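Local coordinates for ribosomal protein S2-related protein (Deinococcus radiodurans, PDB 2JH3) that binds a [4Fe-4S] cluster and resembles chelatases in fold, and may act as a sirohydrochlorin ferrochelatase, at residues V7-G12 / V67-V72. Residues are numbered along the deposited sequence; the frame is centred on the assembly and turned at random.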
ATOM      1  N   VAL A   7      -4.819  -0.911 -32.581  1.00 22.16           N
ATOM      2  CA  VAL A   7      -5.062  -1.016 -31.160  1.00 21.46           C
ATOM      3  C   VAL A   7      -5.809  -2.303 -30.880  1.00 20.99           C
ATOM      4  O   VAL A   7      -6.869  -2.533 -31.435  1.00 20.04           O
ATOM      5  CB  VAL A   7      -5.916   0.114 -30.686  1.00 21.21           C
ATOM      6  CG1 VAL A   7      -6.355  -0.092 -29.243  1.00 18.78           C
ATOM      7  CG2 VAL A   7      -5.169   1.447 -30.871  1.00 24.16           C
ATOM      8  N   LEU A   8      -5.188  -3.184 -30.094  1.00 21.18           N
ATOM      9  CA  LEU A   8      -5.849  -4.399 -29.566  1.00 20.97           C
ATOM     10  C   LEU A   8      -6.443  -4.203 -28.163  1.00 21.16           C
ATOM     11  O   LEU A   8      -5.749  -3.713 -27.225  1.00 21.78           O
ATOM     12  CB  LEU A   8      -4.844  -5.554 -29.569  1.00 20.61           C
ATOM     13  CG  LEU A   8      -4.151  -5.876 -30.883  1.00 21.76           C
ATOM     14  CD1 LEU A   8      -3.371  -7.138 -30.722  1.00 27.25           C
ATOM     15  CD2 LEU A   8      -5.103  -5.971 -32.035  1.00 22.28           C
ATOM     16  N   ILE A   9      -7.706  -4.602 -27.987  1.00 20.60           N
ATOM     17  CA  ILE A   9      -8.451  -4.416 -26.726  1.00 21.68           C
ATOM     18  C   ILE A   9      -8.757  -5.735 -26.062  1.00 21.05           C
ATOM     19  O   ILE A   9      -9.429  -6.614 -26.648  1.00 20.99           O
ATOM     20  CB  ILE A   9      -9.834  -3.755 -26.908  1.00 22.32           C
ATOM     21  CG1 ILE A   9      -9.707  -2.433 -27.633  1.00 26.19           C
ATOM     22  CG2 ILE A   9     -10.518  -3.575 -25.560  1.00 24.39           C
ATOM     23  CD1 ILE A   9      -8.786  -1.504 -26.941  1.00 26.07           C
ATOM     24  N   GLY A  10      -8.328  -5.870 -24.809  1.00 22.66           N
ATOM     25  CA  GLY A  10      -8.606  -7.065 -24.012  1.00 21.31           C
ATOM     26  C   GLY A  10      -9.488  -6.726 -22.835  1.00 21.38           C
ATOM     27  O   GLY A  10      -9.762  -5.553 -22.531  1.00 21.25           O
ATOM     28  N   HIS A  11      -9.885  -7.750 -22.137  1.00 20.17           N
ATOM     29  CA  HIS A  11     -10.694  -7.582 -20.920  1.00 21.42           C
ATOM     30  C   HIS A  11      -9.856  -6.953 -19.724  1.00 20.97           C
ATOM     31  O   HIS A  11     -10.215  -5.907 -19.140  1.00 21.67           O
ATOM     32  CB  HIS A  11     -11.257  -8.958 -20.539  1.00 22.18           C
ATOM     33  CG  HIS A  11     -12.219  -8.903 -19.409  1.00 23.36           C
ATOM     34  ND1 HIS A  11     -13.581  -8.829 -19.606  1.00 26.87           N
ATOM     35  CD2 HIS A  11     -12.028  -8.829 -18.074  1.00 24.47           C
ATOM     36  CE1 HIS A  11     -14.184  -8.707 -18.432  1.00 25.72           C
ATOM     37  NE2 HIS A  11     -13.268  -8.741 -17.489  1.00 24.66           N
ATOM     38  N   GLY A  12      -8.753  -7.593 -19.420  1.00 20.68           N
ATOM     39  CA  GLY A  12      -7.912  -7.258 -18.258  1.00 22.70           C
ATOM     40  C   GLY A  12      -8.512  -7.699 -16.921  1.00 22.92           C
ATOM     41  O   GLY A  12      -9.607  -8.292 -16.877  1.00 20.56           O
ATOM     42  N   VAL A  67      -6.593   4.954 -37.072  1.00 25.09           N
ATOM     43  CA  VAL A  67      -6.523   3.877 -36.058  1.00 25.14           C
ATOM     44  C   VAL A  67      -7.575   2.801 -36.282  1.00 23.74           C
ATOM     45  O   VAL A  67      -8.720   3.092 -36.668  1.00 23.43           O
ATOM     46  CB  VAL A  67      -6.582   4.487 -34.617  1.00 26.43           C
ATOM     47  CG1 VAL A  67      -7.856   5.062 -34.344  1.00 29.66           C
ATOM     48  CG2 VAL A  67      -6.271   3.433 -33.520  1.00 25.04           C
ATOM     49  N   THR A  68      -7.152   1.550 -36.120  1.00 23.97           N
ATOM     50  CA  THR A  68      -8.061   0.393 -36.219  1.00 22.78           C
ATOM     51  C   THR A  68      -8.039  -0.228 -34.824  1.00 21.25           C
ATOM     52  O   THR A  68      -6.944  -0.472 -34.268  1.00 21.48           O
ATOM     53  CB  THR A  68      -7.579  -0.641 -37.291  1.00 22.89           C
ATOM     54  OG1 THR A  68      -7.452   0.003 -38.535  1.00 26.41           O
ATOM     55  CG2 THR A  68      -8.582  -1.779 -37.436  1.00 22.48           C
ATOM     56  N   VAL A  69      -9.222  -0.429 -34.264  1.00 21.24           N
ATOM     57  CA  VAL A  69      -9.372  -0.987 -32.927  1.00 20.53           C
ATOM     58  C   VAL A  69     -10.040  -2.359 -33.069  1.00 19.88           C
ATOM     59  O   VAL A  69     -11.200  -2.429 -33.482  1.00 19.61           O
ATOM     60  CB  VAL A  69     -10.221  -0.092 -32.048  1.00 19.32           C
ATOM     61  CG1 VAL A  69     -10.410  -0.627 -30.673  1.00 21.48           C
ATOM     62  CG2 VAL A  69      -9.564   1.321 -31.962  1.00 17.59           C
ATOM     63  N   VAL A  70      -9.300  -3.395 -32.702  1.00 19.33           N
ATOM     64  CA  VAL A  70      -9.855  -4.783 -32.684  1.00 20.83           C
ATOM     65  C   VAL A  70     -10.051  -5.321 -31.260  1.00 19.99           C
ATOM     66  O   VAL A  70      -9.069  -5.492 -30.509  1.00 20.80           O
ATOM     67  CB  VAL A  70      -8.929  -5.759 -33.431  1.00 21.60           C
ATOM     68  CG1 VAL A  70      -9.522  -7.256 -33.449  1.00 22.68           C
ATOM     69  CG2 VAL A  70      -8.672  -5.288 -34.874  1.00 24.33           C
ATOM     70  N   PRO A  71     -11.288  -5.708 -30.904  1.00 20.87           N
ATOM     71  CA  PRO A  71     -11.523  -6.427 -29.666  1.00 22.23           C
ATOM     72  C   PRO A  71     -11.062  -7.894 -29.634  1.00 23.52           C
ATOM     73  O   PRO A  71     -11.641  -8.735 -30.330  1.00 24.41           O
ATOM     74  CB  PRO A  71     -13.074  -6.365 -29.504  1.00 21.71           C
ATOM     75  CG  PRO A  71     -13.500  -5.279 -30.395  1.00 20.33           C
ATOM     76  CD  PRO A  71     -12.567  -5.406 -31.560  1.00 21.35           C
ATOM     77  N   VAL A  72     -10.079  -8.189 -28.778  1.00 22.86           N
ATOM     78  CA  VAL A  72      -9.611  -9.559 -28.538  1.00 24.55           C
ATOM     79  C   VAL A  72     -10.552 -10.202 -27.497  1.00 25.72           C
ATOM     80  O   VAL A  72     -10.201 -10.387 -26.326  1.00 27.94           O
ATOM     81  CB  VAL A  72      -8.098  -9.572 -28.111  1.00 24.92           C
ATOM     82  CG1 VAL A  72      -7.544 -11.042 -28.010  1.00 25.68           C
ATOM     83  CG2 VAL A  72      -7.281  -8.869 -29.126  1.00 25.95           C
TER
HETATM   84  O   HOH W   1      -9.667 -10.372 -23.434  1.00 27.90           O
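V7 and I9 are bound through their backbones to T68, V70 and V72, which makes strands 7-10 and 67-71 parallel neighbours. V7 N donates to T68 O at 2.7 Å, and V70 N returns a bond to V7 O. Further along, I9 N reaches V70 O at 3.0 Å from a position tilted out of the carbonyl plane. V72 N donates to I9 O in the more bent closing bond, 146° at the hydrogen. The CA-H groups of V69 and L8 also lean on V7 O and V70 O, so each of these oxygens has a second, weaker donor. Past the last direct bond, a water takes a hydrogen bond from H11 N and gives one to V72 O. It bridges the two segments just beyond the I9-V72 bond.

Apolar packing covers both faces. On one face, V7 CG2 lies beside its own backbone N, with CG1 anti to it (chi1 171°), and meets V67 CG2 at 3.5 Å, tighter than usual for two carbons. V69 fits between V7 and I9. V69 CG2 touches V7 CB, and V69 CG1 meets I9 CG1 at 3.6 Å, the two side chains crossing at a slant. On the other face, L8 and V70 lie side by side and point the same way, with L8 CD2 4.1 Å from V70 CB. V72 CG2 approaches L8 CB. Helix 18-35 packs on L8 and V72 here, and helix 253-262 on L8 and V70.

All the touching residues are buried. Strand 43-48 bonds to the far edge of strand 5-10, and strand 108-112 lies beyond strand 66-71. The pair is thus part of the interior of the helix-covered, largely parallel beta sheet of a chelatase-like alpha/beta domain.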